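Local coordinates for tube-forming protein in Mycobacterial Envelpe, TiME (Mycolicibacterium smegmatis, PDB 7CU9) that probably forms a tube across the mycobacterial outer envelope through which proteins may be secreted, the present chain being its soluble domain, at residues L81-V92 and K157-C168; H122-G130 and V141-C151. All coordinates share one frame; numbering follows the deposited sequence.

Contact 1 (L81-V92 and K157-C168); sequences LVKQAVGVFATV and KRENVLLQAKVC
Backbone pairing carries most of this contact: L81 to V88 run antiparallel to V161 to C168, the two strand axes 4.7 Å apart, and eight successive pairs, L81-C168 to V88-V161, follow one another without a bulge. L81, K83, A85 and G87 form hydrogen-bonded pairs with C168, K166, Q164 and L162; at the pairs between them, CA-H groups such as that of V82 lean on the carbonyl oxygens opposite. The pairing ends where F89 N donates to N160 O at 2.8 Å. N160 returns a bond from its side chain, ND2 to F89 O at 2.9 Å, while its OD1 accepts from S3 N, so both ends of the amide are held. This works because its CG stands between the backbone N and carbonyl carbon (chi1 62°), which brings the amide back over the strand end, with F89 O 21° out of the amide plane.

Apolar contacts differ by face. On the V82, V86 and V88 face, branches meet methyl to methyl, V86 CG1 lying 3.9 Å from V161 CG1. On the other, F89 and L162 lie side by side, with F89 CE1 4.0 Å from L162 CB, and N160 O sits at the ring edge in plane. Past the strand, V92 CG1 rests 3.5 Å from E159 OE1 beside the type II' turn of the 150-158/161-169 hairpin; E159 OE2 accepts from R1 N.

Two lysines, K83 and K166, share the L81 face. K166 bends at chi3 (80°), laying CE 3.7 Å from L81 CD2, while K83 stays extended; both ammonium groups form salt bridges with D51, which probably offsets their mutual charge.

Within the sheet, strand 63-72 bonds to the far edge of 77-89. Helix 174-185 packs on V82, V86 and A165, while helix 55-58 meets F89, L162 and Q164 on the other face.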
loop_
_atom_site.group_PDB
_atom_site.type_symbol
_atom_site.label_atom_id
_atom_site.label_comp_id
_atom_site.label_asym_id
_atom_site.label_seq_id
_atom_site.Cartn_x
_atom_site.Cartn_y
_atom_site.Cartn_z
ATOM N N LEU B 81 1.489 8.599 -4.551
ATOM C CA LEU B 81 1.321 10.068 -4.444
ATOM C C LEU B 81 0.292 10.334 -3.348
ATOM O O LEU B 81 -0.764 9.671 -3.335
ATOM C CB LEU B 81 0.893 10.688 -5.775
ATOM C CG LEU B 81 0.735 12.210 -5.751
ATOM C CD1 LEU B 81 1.091 12.832 -7.092
ATOM C CD2 LEU B 81 -0.675 12.614 -5.339
ATOM N N VAL B 82 0.616 11.260 -2.454
ATOM C CA VAL B 82 -0.232 11.599 -1.283
ATOM C C VAL B 82 -0.353 13.118 -1.225
ATOM O O VAL B 82 0.677 13.808 -1.278
ATOM C CB VAL B 82 0.346 11.022 0.019
ATOM C CG1 VAL B 82 -0.476 11.431 1.229
ATOM C CG2 VAL B 82 0.469 9.510 -0.069
ATOM N N LYS B 83 -1.574 13.619 -1.105
ATOM C CA LYS B 83 -1.810 15.074 -1.013
ATOM C C LYS B 83 -2.653 15.349 0.231
ATOM O O LYS B 83 -3.506 14.523 0.597
ATOM C CB LYS B 83 -2.449 15.590 -2.302
ATOM C CG LYS B 83 -2.461 17.103 -2.460
ATOM C CD LYS B 83 -2.881 17.502 -3.842
ATOM C CE LYS B 83 -2.929 18.993 -4.058
ATOM N NZ LYS B 83 -3.141 19.316 -5.487
ATOM N N GLN B 84 -2.387 16.486 0.856
ATOM C CA GLN B 84 -3.103 16.966 2.058
ATOM C C GLN B 84 -3.437 18.444 1.878
ATOM O O GLN B 84 -2.610 19.176 1.302
ATOM C CB GLN B 84 -2.217 16.821 3.286
ATOM C CG GLN B 84 -1.854 15.390 3.618
ATOM C CD GLN B 84 -0.787 15.388 4.679
ATOM O OE1 GLN B 84 -1.045 15.661 5.849
ATOM N NE2 GLN B 84 0.442 15.131 4.261
ATOM N N ALA B 85 -4.594 18.869 2.374
ATOM C CA ALA B 85 -4.982 20.292 2.427
ATOM C C ALA B 85 -5.742 20.524 3.726
ATOM O O ALA B 85 -6.626 19.718 4.045
ATOM C CB ALA B 85 -5.807 20.672 1.224
ATOM N N VAL B 86 -5.384 21.571 4.455
ATOM C CA VAL B 86 -6.044 21.923 5.739
ATOM C C VAL B 86 -6.375 23.408 5.692
ATOM O O VAL B 86 -5.457 24.220 5.497
ATOM C CB VAL B 86 -5.172 21.584 6.959
ATOM C CG1 VAL B 86 -5.881 21.937 8.255
ATOM C CG2 VAL B 86 -4.752 20.123 6.958
ATOM N N GLY B 87 -7.648 23.732 5.881
ATOM C CA GLY B 87 -8.133 25.115 5.985
ATOM C C GLY B 87 -8.762 25.357 7.336
ATOM O O GLY B 87 -9.649 24.581 7.733
ATOM N N VAL B 88 -8.330 26.407 8.030
ATOM C CA VAL B 88 -8.967 26.853 9.297
ATOM C C VAL B 88 -9.790 28.093 8.975
ATOM O O VAL B 88 -9.228 29.051 8.408
ATOM C CB VAL B 88 -7.941 27.136 10.404
ATOM C CG1 VAL B 88 -8.622 27.621 11.676
ATOM C CG2 VAL B 88 -7.068 25.925 10.678
ATOM N N PHE B 89 -11.070 28.063 9.317
ATOM C CA PHE B 89 -12.013 29.175 9.076
ATOM C C PHE B 89 -12.295 29.903 10.388
ATOM O O PHE B 89 -12.145 29.321 11.463
ATOM C CB PHE B 89 -13.284 28.638 8.425
ATOM C CG PHE B 89 -13.033 28.074 7.051
ATOM C CD1 PHE B 89 -12.562 26.780 6.896
ATOM C CD2 PHE B 89 -13.228 28.850 5.917
ATOM C CE1 PHE B 89 -12.317 26.266 5.632
ATOM C CE2 PHE B 89 -12.980 28.336 4.653
ATOM C CZ PHE B 89 -12.528 27.043 4.513
ATOM N N ALA B 90 -12.709 31.163 10.294
ATOM C CA ALA B 90 -13.010 32.000 11.478
ATOM C C ALA B 90 -14.204 31.424 12.249
ATOM O O ALA B 90 -14.294 31.651 13.469
ATOM C CB ALA B 90 -13.266 33.418 11.051
ATOM N N THR B 91 -15.109 30.714 11.571
ATOM C CA THR B 91 -16.355 30.190 12.184
ATOM C C THR B 91 -16.606 28.754 11.732
ATOM O O THR B 91 -16.156 28.373 10.642
ATOM C CB THR B 91 -17.570 31.052 11.827
ATOM O OG1 THR B 91 -17.834 30.921 10.431
ATOM C CG2 THR B 91 -17.365 32.511 12.161
ATOM N N VAL B 92 -17.330 28.006 12.554
ATOM C CA VAL B 92 -17.760 26.620 12.209
ATOM C C VAL B 92 -18.687 26.681 10.988
ATOM O O VAL B 92 -18.551 25.800 10.115
ATOM C CB VAL B 92 -18.392 25.893 13.410
ATOM C CG1 VAL B 92 -17.387 25.719 14.537
ATOM C CG2 VAL B 92 -19.653 26.577 13.919
ATOM N N LYS B 157 -15.063 17.747 7.701
ATOM C CA LYS B 157 -15.378 19.028 8.366
ATOM C C LYS B 157 -15.346 18.752 9.867
ATOM O O LYS B 157 -16.076 17.858 10.320
ATOM C CB LYS B 157 -16.720 19.523 7.830
ATOM C CG LYS B 157 -17.073 20.953 8.189
ATOM C CD LYS B 157 -17.418 21.121 9.634
ATOM C CE LYS B 157 -18.443 22.203 9.863
ATOM N NZ LYS B 157 -18.726 22.335 11.307
ATOM N N ARG B 158 -14.490 19.457 10.599
ATOM C CA ARG B 158 -14.308 19.265 12.057
ATOM C C ARG B 158 -14.294 20.655 12.687
ATOM O O ARG B 158 -13.325 21.378 12.458
ATOM C CB ARG B 158 -13.028 18.472 12.339
ATOM C CG ARG B 158 -12.997 17.082 11.717
ATOM C CD ARG B 158 -13.996 16.159 12.388
ATOM N NE ARG B 158 -13.900 14.781 11.915
ATOM C CZ ARG B 158 -14.616 14.250 10.926
ATOM N NH1 ARG B 158 -15.506 14.962 10.256
ATOM N NH2 ARG B 158 -14.429 12.978 10.613
ATOM N N GLU B 159 -15.356 21.013 13.414
ATOM C CA GLU B 159 -15.522 22.372 13.989
ATOM C C GLU B 159 -15.335 23.390 12.854
ATOM O O GLU B 159 -16.132 23.379 11.902
ATOM C CB GLU B 159 -14.552 22.569 15.159
ATOM C CG GLU B 159 -14.886 21.737 16.387
ATOM C CD GLU B 159 -15.876 22.384 17.344
ATOM O OE1 GLU B 159 -16.581 23.317 16.922
ATOM O OE2 GLU B 159 -15.940 21.944 18.515
ATOM N N ASN B 160 -14.300 24.228 12.938
ATOM C CA ASN B 160 -14.029 25.318 11.971
ATOM C C ASN B 160 -12.942 24.913 10.971
ATOM O O ASN B 160 -12.388 25.804 10.314
ATOM C CB ASN B 160 -13.615 26.590 12.709
ATOM C CG ASN B 160 -12.335 26.410 13.496
ATOM O OD1 ASN B 160 -12.051 25.320 14.002
ATOM N ND2 ASN B 160 -11.567 27.476 13.628
ATOM N N VAL B 161 -12.665 23.618 10.832
ATOM C CA VAL B 161 -11.590 23.128 9.928
ATOM C C VAL B 161 -12.215 22.294 8.812
ATOM O O VAL B 161 -13.083 21.452 9.099
ATOM C CB VAL B 161 -10.533 22.332 10.711
ATOM C CG1 VAL B 161 -9.502 21.709 9.779
ATOM C CG2 VAL B 161 -9.861 23.198 11.769
ATOM N N LEU B 162 -11.769 22.522 7.583
ATOM C CA LEU B 162 -11.992 21.574 6.469
ATOM C C LEU B 162 -10.645 20.947 6.135
ATOM O O LEU B 162 -9.682 21.689 5.825
ATOM C CB LEU B 162 -12.594 22.284 5.255
ATOM C CG LEU B 162 -12.996 21.351 4.112
ATOM C CD1 LEU B 162 -14.141 20.441 4.527
ATOM C CD2 LEU B 162 -13.358 22.125 2.859
ATOM N N LEU B 163 -10.561 19.625 6.218
ATOM C CA LEU B 163 -9.328 18.927 5.794
ATOM C C LEU B 163 -9.656 17.962 4.660
ATOM O O LEU B 163 -10.790 17.445 4.570
ATOM C CB LEU B 163 -8.652 18.266 6.995
ATOM C CG LEU B 163 -9.360 17.065 7.608
ATOM C CD1 LEU B 163 -8.956 15.778 6.906
ATOM C CD2 LEU B 163 -9.059 16.952 9.098
ATOM N N GLN B 164 -8.681 17.774 3.787
ATOM C CA GLN B 164 -8.792 16.834 2.657
ATOM C C GLN B 164 -7.496 16.043 2.593
ATOM O O GLN B 164 -6.424 16.608 2.862
ATOM C CB GLN B 164 -9.059 17.579 1.353
ATOM C CG GLN B 164 -10.385 18.321 1.335
ATOM C CD GLN B 164 -10.635 18.873 -0.045
ATOM O OE1 GLN B 164 -9.904 19.739 -0.518
ATOM N NE2 GLN B 164 -11.645 18.345 -0.719
ATOM N N ALA B 165 -7.607 14.770 2.245
ATOM C CA ALA B 165 -6.438 13.914 1.980
ATOM C C ALA B 165 -6.753 13.023 0.788
ATOM O O ALA B 165 -7.925 12.680 0.568
ATOM C CB ALA B 165 -6.079 13.119 3.202
ATOM N N LYS B 166 -5.708 12.690 0.041
ATOM C CA LYS B 166 -5.790 11.885 -1.193
ATOM C C LYS B 166 -4.588 10.946 -1.192
ATOM O O LYS B 166 -3.464 11.434 -1.003
ATOM C CB LYS B 166 -5.801 12.821 -2.402
ATOM C CG LYS B 166 -5.748 12.153 -3.766
ATOM C CD LYS B 166 -5.637 13.153 -4.892
ATOM C CE LYS B 166 -4.225 13.665 -5.083
ATOM N NZ LYS B 166 -4.127 14.614 -6.215
ATOM N N VAL B 167 -4.833 9.651 -1.362
ATOM C CA VAL B 167 -3.761 8.630 -1.519
ATOM C C VAL B 167 -3.972 7.949 -2.869
ATOM O O VAL B 167 -5.045 7.358 -3.065
ATOM C CB VAL B 167 -3.747 7.626 -0.357
ATOM C CG1 VAL B 167 -2.765 6.497 -0.626
ATOM C CG2 VAL B 167 -3.429 8.312 0.965
ATOM N N CYS B 168 -2.981 8.075 -3.754
ATOM C CA CYS B 168 -2.995 7.537 -5.134
ATOM C C CYS B 168 -1.988 6.391 -5.214
ATOM O O CYS B 168 -0.852 6.551 -4.735
ATOM C CB CYS B 168 -2.623 8.600 -6.156
ATOM S SG CYS B 168 -3.756 10.013 -6.211
#

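Contact 2 (H122-G130 and V141-C151); sequences HTEVWTFTG and VKQEAGTDRRC
W126 lies between K142 and E144, its indole gripped on both faces by the side chains of one neighbouring strand. Its CG is anti to the carbonyl carbon and chi2 is 90°, a combination that turns the ring across to them. K142 leaves its backbone with CG between N and the carbonyl carbon (chi1 62°) and then runs extended over one face: CE stands 3.8 Å from the centroid of the six-membered ring, and NZ makes a cation-pi contact at 4.0 Å from that of the five-membered ring. NZ also bonds to A50 O. E144 CB takes the opposite face in a CH-pi contact. The indole rotation is further fixed by NE1, which donates in the ring plane to E124 OE1 at 3.0 Å, meeting that oxygen from above the carboxylate plane.

These strands, 123-129 and 137-144, form a beta hairpin within the antiparallel sheet, and their paired backbones place W126, F128, K142 and E144 on one face. K142 CB also lies over the F128 ring, 3.7 Å from CE2, while C151 SG approaches W126 CH2 obliquely at 3.8 Å.

Beside the NE1 and CZ2 edge of W126, the carboxylates of E124 and E144 come within 4.2 Å, OE2 to OE2, their planes 57° apart; a water donating to both probably eases the repulsion. On the opposite face of the sheet, another water donates to Q143 O, and T127 OG1 bonds to T113 OG1.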
loop_
_atom_site.group_PDB
_atom_site.type_symbol
_atom_site.label_atom_id
_atom_site.label_comp_id
_atom_site.label_asym_id
_atom_site.label_seq_id
_atom_site.Cartn_x
_atom_site.Cartn_y
_atom_site.Cartn_z
ATOM N N HIS B 122 -0.314 17.875 -20.368
ATOM C CA HIS B 122 -0.745 16.454 -20.425
ATOM C C HIS B 122 -2.266 16.382 -20.247
ATOM O O HIS B 122 -2.841 17.311 -19.644
ATOM C CB HIS B 122 -0.003 15.612 -19.378
ATOM C CG HIS B 122 1.453 15.451 -19.657
ATOM N ND1 HIS B 122 2.319 16.528 -19.713
ATOM C CD2 HIS B 122 2.201 14.349 -19.890
ATOM C CE1 HIS B 122 3.538 16.095 -19.972
ATOM N NE2 HIS B 122 3.491 14.761 -20.082
ATOM N N THR B 123 -2.885 15.332 -20.787
ATOM C CA THR B 123 -4.315 14.987 -20.574
ATOM C C THR B 123 -4.381 13.632 -19.871
ATOM O O THR B 123 -3.633 12.725 -20.274
ATOM C CB THR B 123 -5.102 14.966 -21.890
ATOM O OG1 THR B 123 -4.929 16.235 -22.519
ATOM C CG2 THR B 123 -6.577 14.694 -21.688
ATOM N N GLU B 124 -5.228 13.517 -18.848
ATOM C CA GLU B 124 -5.517 12.241 -18.148
ATOM C C GLU B 124 -7.025 12.006 -18.196
ATOM O O GLU B 124 -7.775 12.993 -18.187
ATOM C CB GLU B 124 -5.033 12.287 -16.701
ATOM C CG GLU B 124 -3.529 12.438 -16.566
ATOM C CD GLU B 124 -3.044 12.609 -15.138
ATOM O OE1 GLU B 124 -3.874 12.939 -14.261
ATOM O OE2 GLU B 124 -1.832 12.428 -14.908
ATOM N N VAL B 125 -7.445 10.746 -18.271
ATOM C CA VAL B 125 -8.885 10.368 -18.244
ATOM C C VAL B 125 -9.133 9.628 -16.932
ATOM O O VAL B 125 -8.395 8.666 -16.649
ATOM C CB VAL B 125 -9.276 9.527 -19.471
ATOM C CG1 VAL B 125 -10.720 9.059 -19.396
ATOM C CG2 VAL B 125 -9.015 10.295 -20.757
ATOM N N TRP B 126 -10.095 10.110 -16.146
ATOM C CA TRP B 126 -10.409 9.571 -14.801
ATOM C C TRP B 126 -11.880 9.178 -14.730
ATOM O O TRP B 126 -12.725 9.929 -15.251
ATOM C CB TRP B 126 -10.059 10.590 -13.713
ATOM C CG TRP B 126 -8.591 10.826 -13.562
ATOM C CD1 TRP B 126 -7.843 11.761 -14.214
ATOM C CD2 TRP B 126 -7.683 10.108 -12.708
ATOM N NE1 TRP B 126 -6.537 11.684 -13.815
ATOM C CE2 TRP B 126 -6.407 10.679 -12.893
ATOM C CE3 TRP B 126 -7.821 9.056 -11.797
ATOM C CZ2 TRP B 126 -5.283 10.229 -12.202
ATOM C CZ3 TRP B 126 -6.710 8.606 -11.120
ATOM C CH2 TRP B 126 -5.458 9.187 -11.319
ATOM N N THR B 127 -12.148 8.051 -14.076
ATOM C CA THR B 127 -13.505 7.539 -13.768
ATOM C C THR B 127 -13.776 7.752 -12.279
ATOM O O THR B 127 -12.989 7.244 -11.447
ATOM C CB THR B 127 -13.640 6.065 -14.152
ATOM O OG1 THR B 127 -13.387 5.998 -15.556
ATOM C CG2 THR B 127 -15.002 5.503 -13.817
ATOM N N PHE B 128 -14.857 8.457 -11.963
ATOM C CA PHE B 128 -15.213 8.859 -10.583
ATOM C C PHE B 128 -16.293 7.938 -10.022
ATOM O O PHE B 128 -17.276 7.640 -10.726
ATOM C CB PHE B 128 -15.672 10.313 -10.575
ATOM C CG PHE B 128 -14.563 11.277 -10.892
ATOM C CD1 PHE B 128 -14.255 11.606 -12.201
ATOM C CD2 PHE B 128 -13.801 11.831 -9.878
ATOM C CE1 PHE B 128 -13.213 12.473 -12.487
ATOM C CE2 PHE B 128 -12.761 12.700 -10.167
ATOM C CZ PHE B 128 -12.468 13.021 -11.467
ATOM N N THR B 129 -16.122 7.531 -8.767
ATOM C CA THR B 129 -17.128 6.764 -7.997
ATOM C C THR B 129 -17.188 7.323 -6.577
ATOM O O THR B 129 -16.166 7.834 -6.085
ATOM C CB THR B 129 -16.814 5.265 -8.023
ATOM O OG1 THR B 129 -15.537 5.066 -7.423
ATOM C CG2 THR B 129 -16.809 4.693 -9.423
ATOM N N GLY B 130 -18.349 7.223 -5.939
ATOM C CA GLY B 130 -18.505 7.639 -4.537
ATOM C C GLY B 130 -19.960 7.661 -4.134
ATOM O O GLY B 130 -20.801 8.048 -4.974
ATOM N N VAL B 141 -13.553 8.116 -5.004
ATOM C CA VAL B 141 -12.406 7.468 -5.685
ATOM C C VAL B 141 -12.386 7.944 -7.133
ATOM O O VAL B 141 -13.464 8.118 -7.716
ATOM C CB VAL B 141 -12.513 5.937 -5.588
ATOM C CG1 VAL B 141 -11.336 5.257 -6.272
ATOM C CG2 VAL B 141 -12.641 5.478 -4.146
ATOM N N LYS B 142 -11.197 8.158 -7.684
ATOM C CA LYS B 142 -11.028 8.313 -9.147
ATOM C C LYS B 142 -10.026 7.260 -9.614
ATOM O O LYS B 142 -9.047 6.989 -8.904
ATOM C CB LYS B 142 -10.672 9.752 -9.531
ATOM C CG LYS B 142 -9.369 10.298 -8.975
ATOM C CD LYS B 142 -8.974 11.634 -9.591
ATOM C CE LYS B 142 -7.552 12.024 -9.247
ATOM N NZ LYS B 142 -7.094 13.188 -10.037
ATOM N N GLN B 143 -10.319 6.648 -10.754
ATOM C CA GLN B 143 -9.474 5.594 -11.359
ATOM C C GLN B 143 -9.001 6.090 -12.721
ATOM O O GLN B 143 -9.845 6.576 -13.500
ATOM C CB GLN B 143 -10.252 4.294 -11.510
ATOM C CG GLN B 143 -9.420 3.192 -12.149
ATOM C CD GLN B 143 -9.954 1.811 -11.872
ATOM O OE1 GLN B 143 -11.023 1.634 -11.292
ATOM N NE2 GLN B 143 -9.194 0.810 -12.283
ATOM N N GLU B 144 -7.703 5.979 -12.994
ATOM C CA GLU B 144 -7.140 6.429 -14.290
ATOM C C GLU B 144 -7.480 5.372 -15.342
ATOM O O GLU B 144 -7.210 4.177 -15.101
ATOM C CB GLU B 144 -5.642 6.698 -14.180
ATOM C CG GLU B 144 -5.080 7.349 -15.428
ATOM C CD GLU B 144 -3.673 7.898 -15.293
ATOM O OE1 GLU B 144 -2.969 7.500 -14.350
ATOM O OE2 GLU B 144 -3.291 8.733 -16.136
ATOM N N ALA B 145 -8.091 5.800 -16.447
ATOM C CA ALA B 145 -8.592 4.918 -17.524
ATOM C C ALA B 145 -7.461 4.007 -18.011
ATOM O O ALA B 145 -6.339 4.513 -18.230
ATOM C CB ALA B 145 -9.159 5.750 -18.649
ATOM N N GLY B 146 -7.750 2.708 -18.138
ATOM C CA GLY B 146 -6.823 1.690 -18.671
ATOM C C GLY B 146 -5.731 1.305 -17.687
ATOM O O GLY B 146 -4.758 0.650 -18.116
ATOM N N THR B 147 -5.861 1.680 -16.410
ATOM C CA THR B 147 -4.861 1.379 -15.350
ATOM C C THR B 147 -5.575 0.853 -14.104
ATOM O O THR B 147 -6.809 0.983 -14.023
ATOM C CB THR B 147 -4.024 2.607 -14.970
ATOM O OG1 THR B 147 -4.788 3.382 -14.043
ATOM C CG2 THR B 147 -3.620 3.459 -16.153
ATOM N N ASP B 148 -4.802 0.321 -13.158
ATOM C CA ASP B 148 -5.288 -0.060 -11.807
ATOM C C ASP B 148 -4.943 1.057 -10.815
ATOM O O ASP B 148 -4.965 0.789 -9.606
ATOM C CB ASP B 148 -4.713 -1.409 -11.373
ATOM C CG ASP B 148 -3.204 -1.441 -11.206
ATOM O OD1 ASP B 148 -2.541 -0.457 -11.594
ATOM O OD2 ASP B 148 -2.697 -2.458 -10.689
ATOM N N ARG B 149 -4.612 2.258 -11.295
ATOM C CA ARG B 149 -4.268 3.393 -10.402
ATOM C C ARG B 149 -5.558 4.055 -9.914
ATOM O O ARG B 149 -6.355 4.532 -10.751
ATOM C CB ARG B 149 -3.375 4.413 -11.106
ATOM C CG ARG B 149 -2.930 5.541 -10.187
ATOM C CD ARG B 149 -1.936 6.425 -10.896
ATOM N NE ARG B 149 -1.398 7.508 -10.087
ATOM C CZ ARG B 149 -0.426 7.399 -9.184
ATOM N NH1 ARG B 149 0.118 6.227 -8.901
ATOM N NH2 ARG B 149 -0.011 8.483 -8.550
ATOM N N ARG B 150 -5.748 4.097 -8.596
ATOM C CA ARG B 150 -6.926 4.744 -7.976
ATOM C C ARG B 150 -6.445 5.731 -6.918
ATOM O O ARG B 150 -5.466 5.436 -6.212
ATOM C CB ARG B 150 -7.899 3.716 -7.394
ATOM C CG ARG B 150 -8.560 2.862 -8.467
ATOM C CD ARG B 150 -9.700 2.028 -7.942
ATOM N NE ARG B 150 -9.197 1.025 -7.010
ATOM C CZ ARG B 150 -9.932 0.385 -6.109
ATOM N NH1 ARG B 150 -11.232 0.611 -6.011
ATOM N NH2 ARG B 150 -9.363 -0.495 -5.302
ATOM N N CYS B 151 -7.102 6.883 -6.871
ATOM C CA CYS B 151 -6.907 7.910 -5.825
ATOM C C CYS B 151 -8.107 7.842 -4.888
ATOM O O CYS B 151 -9.225 8.089 -5.354
ATOM C CB CYS B 151 -6.772 9.298 -6.428
ATOM S SG CYS B 151 -5.334 9.465 -7.519
HETATM O O HOH W 1 -4.303 13.837 -11.773
HETATM O O HOH W 2 -1.534 9.751 -13.025
HETATM O O HOH W 3 -5.068 8.985 -18.416
HETATM O O HOH W 4 -13.486 5.322 -9.417
HETATM O O HOH W 5 -11.027 5.322 -15.750
#

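In the fold
Both contacts belong to one antiparallel sheet and share strand 150-158, contact 2 nested inside the loop that contact 1 closes. Contact 1, its centre about 7 Å from that of the chain, is largely buried: regular strand pairing with aliphatic packing, its lysine charges answered by an aspartate. Contact 2, with its centre about 15 Å from the chain centre, is only partly buried and relies on a tryptophan with a lysine over one face and a glutamate methylene over the other, plus two neighbouring acids and bridging waters. The C151-C168 disulfide joins them, and R149 NH2, bonded to A78 O, packs against C168 CB, tying the connection between strands 137-144 and 150-158 to the central strands.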